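Local coordinates for conserved hypothetical protein (Archaeoglobus fulgidus, PDB 1I0R), which reduces chelated ferric iron with NADH or NADPH as electron donor and a bound flavin as cofactor, releasing ferrous iron, and works as a homodimer, at residues 16-21 against 57-62; 12-17 against 64-69; 91-96 against 103-108. All coordinates share one frame; numbering follows the deposited sequence.

Contact 1 (16-21 against 57-62); sequences VTSESN and KESGAF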
ATOM      1  N   VAL B  16     -10.171  -6.815  -7.381  1.00 17.84           N
ATOM      2  CA  VAL B  16     -10.417  -5.541  -8.073  1.00 17.64           C
ATOM      3  C   VAL B  16     -11.328  -5.891  -9.257  1.00 18.45           C
ATOM      4  O   VAL B  16     -11.010  -6.789 -10.050  1.00 18.08           O
ATOM      5  CB  VAL B  16      -9.103  -4.877  -8.574  1.00 17.62           C
ATOM      6  CG1 VAL B  16      -9.412  -3.608  -9.377  1.00 16.83           C
ATOM      7  CG2 VAL B  16      -8.213  -4.515  -7.352  1.00 17.86           C
ATOM      8  N   THR B  17     -12.458  -5.184  -9.371  1.00 18.21           N
ATOM      9  CA  THR B  17     -13.429  -5.490 -10.426  1.00 19.13           C
ATOM     10  C   THR B  17     -13.754  -4.334 -11.358  1.00 19.61           C
ATOM     11  O   THR B  17     -13.539  -3.163 -11.034  1.00 19.02           O
ATOM     12  CB  THR B  17     -14.754  -5.971  -9.796  1.00 18.30           C
ATOM     13  OG1 THR B  17     -15.223  -4.983  -8.867  1.00 19.70           O
ATOM     14  CG2 THR B  17     -14.567  -7.294  -9.066  1.00 19.16           C
ATOM     15  N   SER B  18     -14.271  -4.663 -12.545  1.00 21.10           N
ATOM     16  CA  SER B  18     -14.661  -3.632 -13.489  1.00 22.67           C
ATOM     17  C   SER B  18     -15.589  -4.308 -14.480  1.00 24.81           C
ATOM     18  O   SER B  18     -15.903  -5.475 -14.314  1.00 23.83           O
ATOM     19  CB  SER B  18     -13.450  -3.041 -14.216  1.00 22.73           C
ATOM     20  OG  SER B  18     -13.815  -1.854 -14.885  1.00 22.24           O
ATOM     21  N   GLU B  19     -16.046  -3.564 -15.475  1.00 28.19           N
ATOM     22  CA  GLU B  19     -16.941  -4.130 -16.479  1.00 32.22           C
ATOM     23  C   GLU B  19     -16.694  -3.405 -17.772  1.00 33.64           C
ATOM     24  O   GLU B  19     -16.597  -2.176 -17.796  1.00 34.40           O
ATOM     25  CB  GLU B  19     -18.402  -3.959 -16.047  1.00 34.02           C
ATOM     26  CG  GLU B  19     -19.453  -4.241 -17.132  1.00 37.56           C
ATOM     27  CD  GLU B  19     -19.474  -3.175 -18.224  1.00 39.47           C
ATOM     28  OE1 GLU B  19     -19.106  -2.004 -17.928  1.00 40.65           O
ATOM     29  OE2 GLU B  19     -19.869  -3.502 -19.368  1.00 40.98           O
ATOM     30  N   SER B  20     -16.592  -4.157 -18.854  1.00 35.10           N
ATOM     31  CA  SER B  20     -16.367  -3.535 -20.142  1.00 37.00           C
ATOM     32  C   SER B  20     -17.092  -4.315 -21.224  1.00 37.65           C
ATOM     33  O   SER B  20     -17.054  -5.541 -21.234  1.00 37.69           O
ATOM     34  CB  SER B  20     -14.868  -3.495 -20.444  1.00 37.22           C
ATOM     35  OG  SER B  20     -14.601  -2.637 -21.533  1.00 38.98           O
ATOM     36  N   ASN B  21     -17.771  -3.606 -22.117  1.00 38.93           N
ATOM     37  CA  ASN B  21     -18.475  -4.277 -23.210  1.00 39.91           C
ATOM     38  C   ASN B  21     -19.437  -5.332 -22.668  1.00 39.92           C
ATOM     39  O   ASN B  21     -19.473  -6.467 -23.157  1.00 40.15           O
ATOM     40  CB  ASN B  21     -17.451  -4.939 -24.134  1.00 40.87           C
ATOM     41  CG  ASN B  21     -16.487  -3.938 -24.744  1.00 41.90           C
ATOM     42  OD1 ASN B  21     -15.322  -4.255 -25.011  1.00 42.44           O
ATOM     43  ND2 ASN B  21     -16.971  -2.721 -24.980  1.00 42.10           N
ATOM     44  N   LYS B  57      -9.430   0.498 -17.983  1.00 26.00           N
ATOM     45  CA  LYS B  57      -8.997   1.511 -18.934  1.00 27.96           C
ATOM     46  C   LYS B  57     -10.156   2.010 -19.802  1.00 28.27           C
ATOM     47  O   LYS B  57     -10.294   3.206 -20.042  1.00 28.62           O
ATOM     48  CB  LYS B  57      -7.870   0.970 -19.821  1.00 29.48           C
ATOM     49  CG  LYS B  57      -7.214   2.068 -20.648  1.00 32.40           C
ATOM     50  CD  LYS B  57      -5.945   1.610 -21.350  1.00 33.72           C
ATOM     51  CE  LYS B  57      -5.180   2.813 -21.910  1.00 34.73           C
ATOM     52  NZ  LYS B  57      -4.786   3.814 -20.852  1.00 35.19           N
ATOM     53  N   GLU B  58     -11.009   1.091 -20.239  1.00 28.54           N
ATOM     54  CA  GLU B  58     -12.145   1.443 -21.089  1.00 29.08           C
ATOM     55  C   GLU B  58     -13.340   2.061 -20.359  1.00 28.01           C
ATOM     56  O   GLU B  58     -13.895   3.072 -20.804  1.00 28.66           O
ATOM     57  CB  GLU B  58     -12.619   0.201 -21.844  1.00 31.02           C
ATOM     58  CG  GLU B  58     -11.574  -0.391 -22.756  1.00 34.76           C
ATOM     59  CD  GLU B  58     -12.046  -1.679 -23.406  1.00 36.73           C
ATOM     60  OE1 GLU B  58     -13.012  -1.616 -24.203  1.00 38.66           O
ATOM     61  OE2 GLU B  58     -11.463  -2.748 -23.114  1.00 38.33           O
ATOM     62  N   SER B  59     -13.736   1.465 -19.237  1.00 26.42           N
ATOM     63  CA  SER B  59     -14.894   1.943 -18.486  1.00 25.21           C
ATOM     64  C   SER B  59     -14.687   3.141 -17.581  1.00 24.68           C
ATOM     65  O   SER B  59     -15.633   3.865 -17.287  1.00 24.62           O
ATOM     66  CB  SER B  59     -15.459   0.814 -17.634  1.00 25.69           C
ATOM     67  OG  SER B  59     -14.610   0.557 -16.521  1.00 25.46           O
ATOM     68  N   GLY B  60     -13.460   3.346 -17.113  1.00 22.75           N
ATOM     69  CA  GLY B  60     -13.212   4.459 -16.221  1.00 21.43           C
ATOM     70  C   GLY B  60     -13.737   4.226 -14.809  1.00 20.16           C
ATOM     71  O   GLY B  60     -13.980   5.184 -14.084  1.00 20.83           O
ATOM     72  N   ALA B  61     -13.931   2.977 -14.402  1.00 19.32           N
ATOM     73  CA  ALA B  61     -14.418   2.717 -13.051  1.00 18.68           C
ATOM     74  C   ALA B  61     -13.917   1.386 -12.524  1.00 18.19           C
ATOM     75  O   ALA B  61     -13.554   0.510 -13.298  1.00 18.80           O
ATOM     76  CB  ALA B  61     -15.960   2.745 -13.020  1.00 19.64           C
ATOM     77  N   PHE B  62     -13.862   1.253 -11.207  1.00 17.43           N
ATOM     78  CA  PHE B  62     -13.442  -0.003 -10.609  1.00 17.71           C
ATOM     79  C   PHE B  62     -14.015  -0.208  -9.221  1.00 17.33           C
ATOM     80  O   PHE B  62     -14.436   0.755  -8.546  1.00 18.04           O
ATOM     81  CB  PHE B  62     -11.880  -0.136 -10.587  1.00 17.92           C
ATOM     82  CG  PHE B  62     -11.156   0.858  -9.689  1.00 18.23           C
ATOM     83  CD1 PHE B  62     -10.976   0.598  -8.327  1.00 17.42           C
ATOM     84  CD2 PHE B  62     -10.599   2.017 -10.229  1.00 18.42           C
ATOM     85  CE1 PHE B  62     -10.247   1.499  -7.516  1.00 17.30           C
ATOM     86  CE2 PHE B  62      -9.870   2.917  -9.440  1.00 18.06           C
ATOM     87  CZ  PHE B  62      -9.700   2.655  -8.088  1.00 18.22           C
TER

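Contact 2 (12-17 against 64-69); sequences GLYIVT and VSVLEL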
ATOM      1  N   GLY B  12      -2.415  -5.616   1.562  1.00 16.06           N
ATOM      2  CA  GLY B  12      -3.633  -6.357   1.877  1.00 15.72           C
ATOM      3  C   GLY B  12      -3.848  -7.328   0.706  1.00 16.10           C
ATOM      4  O   GLY B  12      -2.959  -7.534  -0.113  1.00 15.67           O
ATOM      5  N   LEU B  13      -5.017  -7.979   0.665  1.00 16.25           N
ATOM      6  CA  LEU B  13      -5.370  -8.864  -0.472  1.00 16.63           C
ATOM      7  C   LEU B  13      -6.802  -8.469  -0.852  1.00 16.68           C
ATOM      8  O   LEU B  13      -7.690  -8.376  -0.005  1.00 16.32           O
ATOM      9  CB  LEU B  13      -5.285 -10.355  -0.117  1.00 18.50           C
ATOM     10  CG  LEU B  13      -5.095 -11.177  -1.403  1.00 19.31           C
ATOM     11  CD1 LEU B  13      -3.705 -10.877  -2.034  1.00 20.28           C
ATOM     12  CD2 LEU B  13      -5.219 -12.668  -1.082  1.00 21.00           C
ATOM     13  N   TYR B  14      -6.999  -8.229  -2.145  1.00 16.24           N
ATOM     14  CA  TYR B  14      -8.265  -7.697  -2.644  1.00 16.53           C
ATOM     15  C   TYR B  14      -8.681  -8.305  -3.957  1.00 17.32           C
ATOM     16  O   TYR B  14      -7.893  -8.957  -4.634  1.00 17.33           O
ATOM     17  CB  TYR B  14      -8.105  -6.187  -2.923  1.00 15.96           C
ATOM     18  CG  TYR B  14      -7.349  -5.394  -1.862  1.00 15.17           C
ATOM     19  CD1 TYR B  14      -5.956  -5.319  -1.862  1.00 15.25           C
ATOM     20  CD2 TYR B  14      -8.042  -4.769  -0.844  1.00 15.09           C
ATOM     21  CE1 TYR B  14      -5.270  -4.626  -0.844  1.00 14.22           C
ATOM     22  CE2 TYR B  14      -7.378  -4.084   0.168  1.00 14.81           C
ATOM     23  CZ  TYR B  14      -5.996  -4.018   0.164  1.00 14.98           C
ATOM     24  OH  TYR B  14      -5.387  -3.364   1.225  1.00 14.99           O
ATOM     25  N   ILE B  15      -9.955  -8.096  -4.281  1.00 17.87           N
ATOM     26  CA  ILE B  15     -10.451  -8.451  -5.590  1.00 18.46           C
ATOM     27  C   ILE B  15     -10.714  -7.074  -6.193  1.00 17.52           C
ATOM     28  O   ILE B  15     -11.388  -6.232  -5.561  1.00 17.90           O
ATOM     29  CB  ILE B  15     -11.820  -9.167  -5.591  1.00 18.94           C
ATOM     30  CG1 ILE B  15     -11.812 -10.432  -4.746  1.00 20.28           C
ATOM     31  CG2 ILE B  15     -12.179  -9.499  -7.060  1.00 19.94           C
ATOM     32  CD1 ILE B  15     -13.193 -11.151  -4.770  1.00 20.50           C
ATOM     33  N   VAL B  16     -10.171  -6.815  -7.381  1.00 17.84           N
ATOM     34  CA  VAL B  16     -10.417  -5.541  -8.073  1.00 17.64           C
ATOM     35  C   VAL B  16     -11.328  -5.891  -9.257  1.00 18.45           C
ATOM     36  O   VAL B  16     -11.010  -6.789 -10.050  1.00 18.08           O
ATOM     37  CB  VAL B  16      -9.103  -4.877  -8.574  1.00 17.62           C
ATOM     38  CG1 VAL B  16      -9.412  -3.608  -9.377  1.00 16.83           C
ATOM     39  CG2 VAL B  16      -8.213  -4.515  -7.352  1.00 17.86           C
ATOM     40  N   THR B  17     -12.458  -5.184  -9.371  1.00 18.21           N
ATOM     41  CA  THR B  17     -13.429  -5.490 -10.426  1.00 19.13           C
ATOM     42  C   THR B  17     -13.754  -4.334 -11.358  1.00 19.61           C
ATOM     43  O   THR B  17     -13.539  -3.163 -11.034  1.00 19.02           O
ATOM     44  CB  THR B  17     -14.754  -5.971  -9.796  1.00 18.30           C
ATOM     45  OG1 THR B  17     -15.223  -4.983  -8.867  1.00 19.70           O
ATOM     46  CG2 THR B  17     -14.567  -7.294  -9.066  1.00 19.16           C
ATOM     47  N   VAL B  64     -13.447  -2.440  -5.408  1.00 16.69           N
ATOM     48  CA  VAL B  64     -12.448  -3.123  -4.593  1.00 17.77           C
ATOM     49  C   VAL B  64     -13.167  -3.884  -3.482  1.00 17.12           C
ATOM     50  O   VAL B  64     -13.969  -3.296  -2.747  1.00 18.06           O
ATOM     51  CB  VAL B  64     -11.450  -2.127  -3.898  1.00 17.39           C
ATOM     52  CG1 VAL B  64     -10.502  -2.895  -2.958  1.00 18.06           C
ATOM     53  CG2 VAL B  64     -10.633  -1.386  -4.944  1.00 17.82           C
ATOM     54  N   SER B  65     -12.905  -5.185  -3.370  1.00 17.16           N
ATOM     55  CA  SER B  65     -13.456  -5.989  -2.282  1.00 17.76           C
ATOM     56  C   SER B  65     -12.281  -6.312  -1.337  1.00 17.69           C
ATOM     57  O   SER B  65     -11.271  -6.876  -1.780  1.00 18.21           O
ATOM     58  CB  SER B  65     -14.012  -7.309  -2.808  1.00 18.26           C
ATOM     59  OG  SER B  65     -15.055  -7.066  -3.730  1.00 20.20           O
ATOM     60  N   VAL B  66     -12.385  -5.953  -0.058  1.00 17.50           N
ATOM     61  CA  VAL B  66     -11.297  -6.256   0.886  1.00 17.78           C
ATOM     62  C   VAL B  66     -11.580  -7.641   1.459  1.00 19.00           C
ATOM     63  O   VAL B  66     -12.551  -7.830   2.198  1.00 19.35           O
ATOM     64  CB  VAL B  66     -11.234  -5.199   2.015  1.00 17.70           C
ATOM     65  CG1 VAL B  66     -10.027  -5.478   2.938  1.00 16.94           C
ATOM     66  CG2 VAL B  66     -11.108  -3.809   1.405  1.00 16.93           C
ATOM     67  N   LEU B  67     -10.738  -8.611   1.118  1.00 19.33           N
ATOM     68  CA  LEU B  67     -10.974  -9.988   1.561  1.00 20.64           C
ATOM     69  C   LEU B  67     -10.788 -10.269   3.040  1.00 21.96           C
ATOM     70  O   LEU B  67      -9.895  -9.724   3.679  1.00 21.22           O
ATOM     71  CB  LEU B  67     -10.105 -10.954   0.752  1.00 20.19           C
ATOM     72  CG  LEU B  67     -10.356 -10.915  -0.757  1.00 20.59           C
ATOM     73  CD1 LEU B  67      -9.271 -11.699  -1.513  1.00 20.27           C
ATOM     74  CD2 LEU B  67     -11.755 -11.473  -1.028  1.00 20.90           C
ATOM     75  N   GLU B  68     -11.663 -11.117   3.587  1.00 23.27           N
ATOM     76  CA  GLU B  68     -11.584 -11.480   4.997  1.00 24.72           C
ATOM     77  C   GLU B  68     -10.507 -12.542   5.221  1.00 25.65           C
ATOM     78  O   GLU B  68     -10.140 -13.293   4.306  1.00 24.70           O
ATOM     79  CB  GLU B  68     -12.946 -11.986   5.507  1.00 25.52           C
ATOM     80  CG  GLU B  68     -13.375 -13.336   4.924  1.00 26.62           C
ATOM     81  CD  GLU B  68     -14.712 -13.822   5.489  1.00 28.18           C
ATOM     82  OE1 GLU B  68     -14.940 -13.658   6.703  1.00 29.02           O
ATOM     83  OE2 GLU B  68     -15.536 -14.380   4.729  1.00 28.98           O
ATOM     84  N   LEU B  69      -9.991 -12.579   6.447  1.00 27.36           N
ATOM     85  CA  LEU B  69      -8.935 -13.512   6.827  1.00 29.45           C
ATOM     86  C   LEU B  69      -9.211 -14.969   6.464  1.00 30.67           C
ATOM     87  O   LEU B  69      -8.311 -15.696   6.043  1.00 30.92           O
ATOM     88  CB  LEU B  69      -8.697 -13.400   8.339  1.00 30.40           C
ATOM     89  CG  LEU B  69      -7.834 -14.478   8.998  1.00 31.72           C
ATOM     90  CD1 LEU B  69      -6.403 -14.388   8.475  1.00 32.24           C
ATOM     91  CD2 LEU B  69      -7.876 -14.297  10.515  1.00 32.40           C
TER
HETATM   92  O   HOH W   1     -15.724  -5.709  -5.998  1.00 20.98           O

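Contact 3 (91-96 against 103-108); sequences DGVEYK and PLVTQH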
ATOM      1  N   ASP B  91     -19.846 -17.159 -11.607  1.00 40.65           N
ATOM      2  CA  ASP B  91     -20.925 -18.119 -11.355  1.00 39.44           C
ATOM      3  C   ASP B  91     -20.968 -18.554  -9.894  1.00 38.21           C
ATOM      4  O   ASP B  91     -20.018 -19.130  -9.371  1.00 38.24           O
ATOM      5  CB  ASP B  91     -20.785 -19.352 -12.269  1.00 40.14           C
ATOM      6  CG  ASP B  91     -21.862 -20.413 -12.003  1.00 40.69           C
ATOM      7  OD1 ASP B  91     -23.056 -20.053 -11.892  1.00 41.21           O
ATOM      8  OD2 ASP B  91     -21.514 -21.614 -11.917  1.00 41.02           O
ATOM      9  N   GLY B  92     -22.073 -18.255  -9.225  1.00 36.61           N
ATOM     10  CA  GLY B  92     -22.203 -18.640  -7.835  1.00 35.25           C
ATOM     11  C   GLY B  92     -21.584 -17.677  -6.834  1.00 34.18           C
ATOM     12  O   GLY B  92     -21.520 -17.979  -5.644  1.00 34.48           O
ATOM     13  N   VAL B  93     -21.123 -16.522  -7.302  1.00 32.79           N
ATOM     14  CA  VAL B  93     -20.520 -15.544  -6.395  1.00 31.25           C
ATOM     15  C   VAL B  93     -21.529 -14.452  -6.040  1.00 30.70           C
ATOM     16  O   VAL B  93     -22.268 -13.974  -6.904  1.00 30.55           O
ATOM     17  CB  VAL B  93     -19.287 -14.885  -7.037  1.00 31.06           C
ATOM     18  CG1 VAL B  93     -18.740 -13.789  -6.113  1.00 30.67           C
ATOM     19  CG2 VAL B  93     -18.212 -15.940  -7.299  1.00 30.90           C
ATOM     20  N   GLU B  94     -21.574 -14.074  -4.767  1.00 29.64           N
ATOM     21  CA  GLU B  94     -22.482 -13.025  -4.334  1.00 29.02           C
ATOM     22  C   GLU B  94     -21.905 -11.657  -4.671  1.00 28.10           C
ATOM     23  O   GLU B  94     -20.796 -11.326  -4.253  1.00 27.00           O
ATOM     24  CB  GLU B  94     -22.721 -13.103  -2.832  1.00 30.34           C
ATOM     25  CG  GLU B  94     -23.387 -11.844  -2.274  1.00 33.81           C
ATOM     26  CD  GLU B  94     -23.553 -11.854  -0.759  1.00 35.22           C
ATOM     27  OE1 GLU B  94     -24.621 -12.320  -0.288  1.00 36.57           O
ATOM     28  OE2 GLU B  94     -22.621 -11.402  -0.040  1.00 35.62           O
ATOM     29  N   TYR B  95     -22.665 -10.861  -5.416  1.00 27.09           N
ATOM     30  CA  TYR B  95     -22.234  -9.513  -5.804  1.00 26.34           C
ATOM     31  C   TYR B  95     -23.443  -8.656  -6.145  1.00 25.58           C
ATOM     32  O   TYR B  95     -24.572  -9.155  -6.227  1.00 25.35           O
ATOM     33  CB  TYR B  95     -21.288  -9.574  -7.018  1.00 27.76           C
ATOM     34  CG  TYR B  95     -21.971  -9.834  -8.352  1.00 29.53           C
ATOM     35  CD1 TYR B  95     -22.409  -8.776  -9.141  1.00 30.15           C
ATOM     36  CD2 TYR B  95     -22.187 -11.138  -8.811  1.00 30.40           C
ATOM     37  CE1 TYR B  95     -23.051  -8.998 -10.362  1.00 31.30           C
ATOM     38  CE2 TYR B  95     -22.834 -11.375 -10.039  1.00 30.95           C
ATOM     39  CZ  TYR B  95     -23.261 -10.298 -10.801  1.00 31.55           C
ATOM     40  OH  TYR B  95     -23.923 -10.499 -11.997  1.00 32.87           O
ATOM     41  N   LYS B  96     -23.204  -7.366  -6.343  1.00 24.47           N
ATOM     42  CA  LYS B  96     -24.258  -6.435  -6.708  1.00 23.44           C
ATOM     43  C   LYS B  96     -23.641  -5.431  -7.664  1.00 23.31           C
ATOM     44  O   LYS B  96     -22.415  -5.387  -7.828  1.00 23.83           O
ATOM     45  CB  LYS B  96     -24.819  -5.731  -5.462  1.00 23.28           C
ATOM     46  CG  LYS B  96     -23.811  -4.889  -4.705  1.00 23.41           C
ATOM     47  CD  LYS B  96     -24.417  -4.370  -3.426  1.00 24.73           C
ATOM     48  CE  LYS B  96     -23.488  -3.401  -2.722  1.00 25.72           C
ATOM     49  NZ  LYS B  96     -24.101  -2.908  -1.448  1.00 26.92           N
ATOM     50  N   PRO B 103     -19.222  -4.493 -11.007  1.00 22.25           N
ATOM     51  CA  PRO B 103     -19.765  -5.508 -10.114  1.00 22.46           C
ATOM     52  C   PRO B 103     -19.003  -5.416  -8.788  1.00 22.35           C
ATOM     53  O   PRO B 103     -17.770  -5.481  -8.779  1.00 24.22           O
ATOM     54  CB  PRO B 103     -19.479  -6.816 -10.861  1.00 23.01           C
ATOM     55  CG  PRO B 103     -18.223  -6.531 -11.568  1.00 22.60           C
ATOM     56  CD  PRO B 103     -18.393  -5.103 -12.065  1.00 22.29           C
ATOM     57  N   LEU B 104     -19.713  -5.240  -7.681  1.00 21.45           N
ATOM     58  CA  LEU B 104     -19.072  -5.167  -6.367  1.00 20.92           C
ATOM     59  C   LEU B 104     -19.249  -6.521  -5.703  1.00 20.94           C
ATOM     60  O   LEU B 104     -20.371  -6.886  -5.304  1.00 21.37           O
ATOM     61  CB  LEU B 104     -19.727  -4.077  -5.513  1.00 20.87           C
ATOM     62  CG  LEU B 104     -19.650  -2.702  -6.181  1.00 21.58           C
ATOM     63  CD1 LEU B 104     -20.698  -1.750  -5.585  1.00 22.38           C
ATOM     64  CD2 LEU B 104     -18.210  -2.162  -6.011  1.00 22.26           C
ATOM     65  N   VAL B 105     -18.148  -7.277  -5.593  1.00 20.63           N
ATOM     66  CA  VAL B 105     -18.207  -8.601  -4.977  1.00 20.24           C
ATOM     67  C   VAL B 105     -18.289  -8.493  -3.458  1.00 20.83           C
ATOM     68  O   VAL B 105     -17.379  -7.962  -2.809  1.00 20.21           O
ATOM     69  CB  VAL B 105     -16.983  -9.458  -5.366  1.00 20.17           C
ATOM     70  CG1 VAL B 105     -17.022 -10.799  -4.644  1.00 20.36           C
ATOM     71  CG2 VAL B 105     -16.967  -9.689  -6.866  1.00 20.10           C
ATOM     72  N   THR B 106     -19.377  -9.005  -2.883  1.00 21.13           N
ATOM     73  CA  THR B 106     -19.583  -8.930  -1.443  1.00 22.34           C
ATOM     74  C   THR B 106     -19.218 -10.202  -0.711  1.00 22.71           C
ATOM     75  O   THR B 106     -19.009 -10.185   0.508  1.00 22.74           O
ATOM     76  CB  THR B 106     -21.041  -8.561  -1.113  1.00 22.63           C
ATOM     77  OG1 THR B 106     -21.911  -9.455  -1.817  1.00 24.00           O
ATOM     78  CG2 THR B 106     -21.351  -7.136  -1.571  1.00 24.05           C
ATOM     79  N   GLN B 107     -19.121 -11.299  -1.455  1.00 23.64           N
ATOM     80  CA  GLN B 107     -18.772 -12.575  -0.831  1.00 24.10           C
ATOM     81  C   GLN B 107     -17.355 -12.539  -0.267  1.00 23.87           C
ATOM     82  O   GLN B 107     -16.419 -12.167  -0.967  1.00 23.41           O
ATOM     83  CB  GLN B 107     -18.884 -13.714  -1.833  1.00 24.91           C
ATOM     84  CG  GLN B 107     -19.057 -15.074  -1.154  1.00 25.88           C
ATOM     85  CD  GLN B 107     -19.332 -16.178  -2.156  1.00 27.22           C
ATOM     86  OE1 GLN B 107     -19.886 -15.931  -3.228  1.00 27.40           O
ATOM     87  NE2 GLN B 107     -18.942 -17.407  -1.810  1.00 28.59           N
ATOM     88  N   HIS B 108     -17.224 -12.937   0.996  1.00 24.40           N
ATOM     89  CA  HIS B 108     -15.947 -12.968   1.712  1.00 24.76           C
ATOM     90  C   HIS B 108     -15.295 -11.602   1.853  1.00 24.80           C
ATOM     91  O   HIS B 108     -14.092 -11.512   2.109  1.00 24.63           O
ATOM     92  CB  HIS B 108     -14.974 -13.927   1.025  1.00 25.66           C
ATOM     93  CG  HIS B 108     -15.460 -15.341   0.999  1.00 27.21           C
ATOM     94  ND1 HIS B 108     -15.733 -16.048   2.151  1.00 28.10           N
ATOM     95  CD2 HIS B 108     -15.795 -16.150  -0.033  1.00 27.48           C
ATOM     96  CE1 HIS B 108     -16.222 -17.234   1.827  1.00 28.15           C
ATOM     97  NE2 HIS B 108     -16.270 -17.322   0.510  1.00 28.16           N
TER

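Contact 1 (16-21 against 57-62)
A polar, largely buried contact joins S18, S20 and the carbonyls of T17 and E19 to E58, S59, A61 and F62, where helix 51-59 gives way to strand 61-67 beside the far end of strand 14-20. The firm link is one side chain to one backbone carbonyl: S18 OG donates to A61 O at 2.9 Å. The hydroxyl lies fairly near the line of the C=O bond, at a C=O...O angle of 156°, and is tilted somewhat from the carbonyl plane. With OG opposite the S18 backbone N (chi1 -167°), the hydroxyl is brought to A61 O and also to within 3.0 Å of S59 OG. Serine suits this place because it is small enough to fit against A55 and V56 of the helix and still carries a donor. S59 OG bonds to A55 O one helical turn back and accepts from A61 N at 3.3 Å, an ST turn at the helix end. G60, with a positive phi, makes the bend between helix and strand, a conformation that glycine adopts with little strain. Close by, S59 CB packs 3.2 Å from E19 O, a buried carbonyl that has no polar partner. Farther out, E58 OE1 lies 3.3 Å from S20 OG, and the E58 side chain crosses that of N21 at about a right angle, carboxylate and amide planes 62° apart. F62 CA makes a CA-H...O contact of 3.2 Å with T17 O, while the F62 ring packs among V56, A115 and V117. A helix thus passes through one glycine into a strand, held to the adjoining strand by one serine hydroxyl, beside the seam where the first and last strands in the order close the six-stranded antiparallel barrel of the flavin reductase fold.

Contact 2 (12-17 against 64-69)
I15 and S65 form the central hydrogen-bonded pair of two antiparallel strands: I15 N donates to S65 O at 3.1 Å and S65 N to I15 O at 2.9 Å. L67 N adds a longer bond to L13 O, 3.3 Å. V16 with V64 and Y14 with V66 are the non-hydrogen-bonded pairs, and both V64 and V66 pack on the Y14 ring, V64 with the larger share. Y14 CG lies opposite its carbonyl carbon (chi1 -43°), which turns the ring beside them. V66 CG2 sits at the ring edge, in its plane, 3.9 Å from CD2, whereas V64 CG1 approaches the same CD2 obliquely at 3.7 Å. Beta-branched valines suit a strand, and each offers a methyl to the ring. On the face of I15, L67 CD2 reaches CG1 of that residue at 3.9 Å, the two side chains crossing at about a right angle. Next outward, S10 N of the second subunit bonds to Y14 OH, and I9 of that subunit packs on Y14, joining this barrel wall to the other subunit. A water donates to both T17 OG1 (3.0 Å) and S65 OG (2.7 Å), whose hydroxyls also bond to P103 O and V105 O. Each buried hydroxyl therefore both accepts and donates, its hydrogen going to a carbonyl.

Contact 3 (91-96 against 103-108)
K96 and L104 form the hydrogen-bonded pair of a short antiparallel hairpin, with K96 N to L104 O at 3.1 Å and L104 N to K96 O at 2.7 Å, and Y95 with V105 is the adjoining non-hydrogen-bonded pair. Beyond it the regular ladder ends: E94 O accepts from both T106 N (3.0 Å) and Q107 N (3.3 Å), which come from the same face of its carbonyl plane. Q107 then supplies by its side chain what the backbone no longer offers. Its chain runs extended from a CG anti to the backbone N (chi1 -158°), bringing OE1 to 2.9 Å from E94 N, with E94 N lying in the plane of the Q107 side-chain carbonyl and an N-H...O angle of 159°. A glutamine has both the length and the carbonyl needed to act as this substitute acceptor. A leucine here would probably leave the E94 amide hydrogen without this acceptor and loosen the chain at V93 and E94. T106 OG1 is also modelled close to the E94 carboxylate, but its position is doubtful. Apolar contacts back the polar ones: V93 CG1 meets V105 CG1 at 3.7 Å, the two valines crossing at about a right angle, and Y95 CD1 rests obliquely near P103 CB at 3.9 Å. An aromatic residue with a hydroxyl suits this partly exposed position. K96, on the other face, reaches with its extended chain to a salt bridge with E137 of strand 126-138. Y95 and P103 pack on K24 of strand 23-37, P103 on E19 and V105 on I15 and T17, so the hairpin packs beside strand 14-20, with F75 of helix 73-78 against V93 and Q107.

Overall arrangement
Contacts 1 and 2 are successive parts of one seam, strand 14-20 against strand 61-67, sharing V16 and T17 with centres about 16 Å apart. Contact 3 lies about 12 Å from contact 2, centre to centre, and is fastened to the seam by two probable hydrogen bonds: T17 OG1 to P103 O at 2.6 Å and S65 OG to V105 O at 2.7 Å. I15 CD1 also packs on V105 CG1 at 3.8 Å. The seam runs close to residues of the cofactor site: the V16 side chain is about 4 Å from those of the FMN-binding A29 and L46, and that of L13 about 4 Å from FMN-binding I28 and NADP-binding Y150.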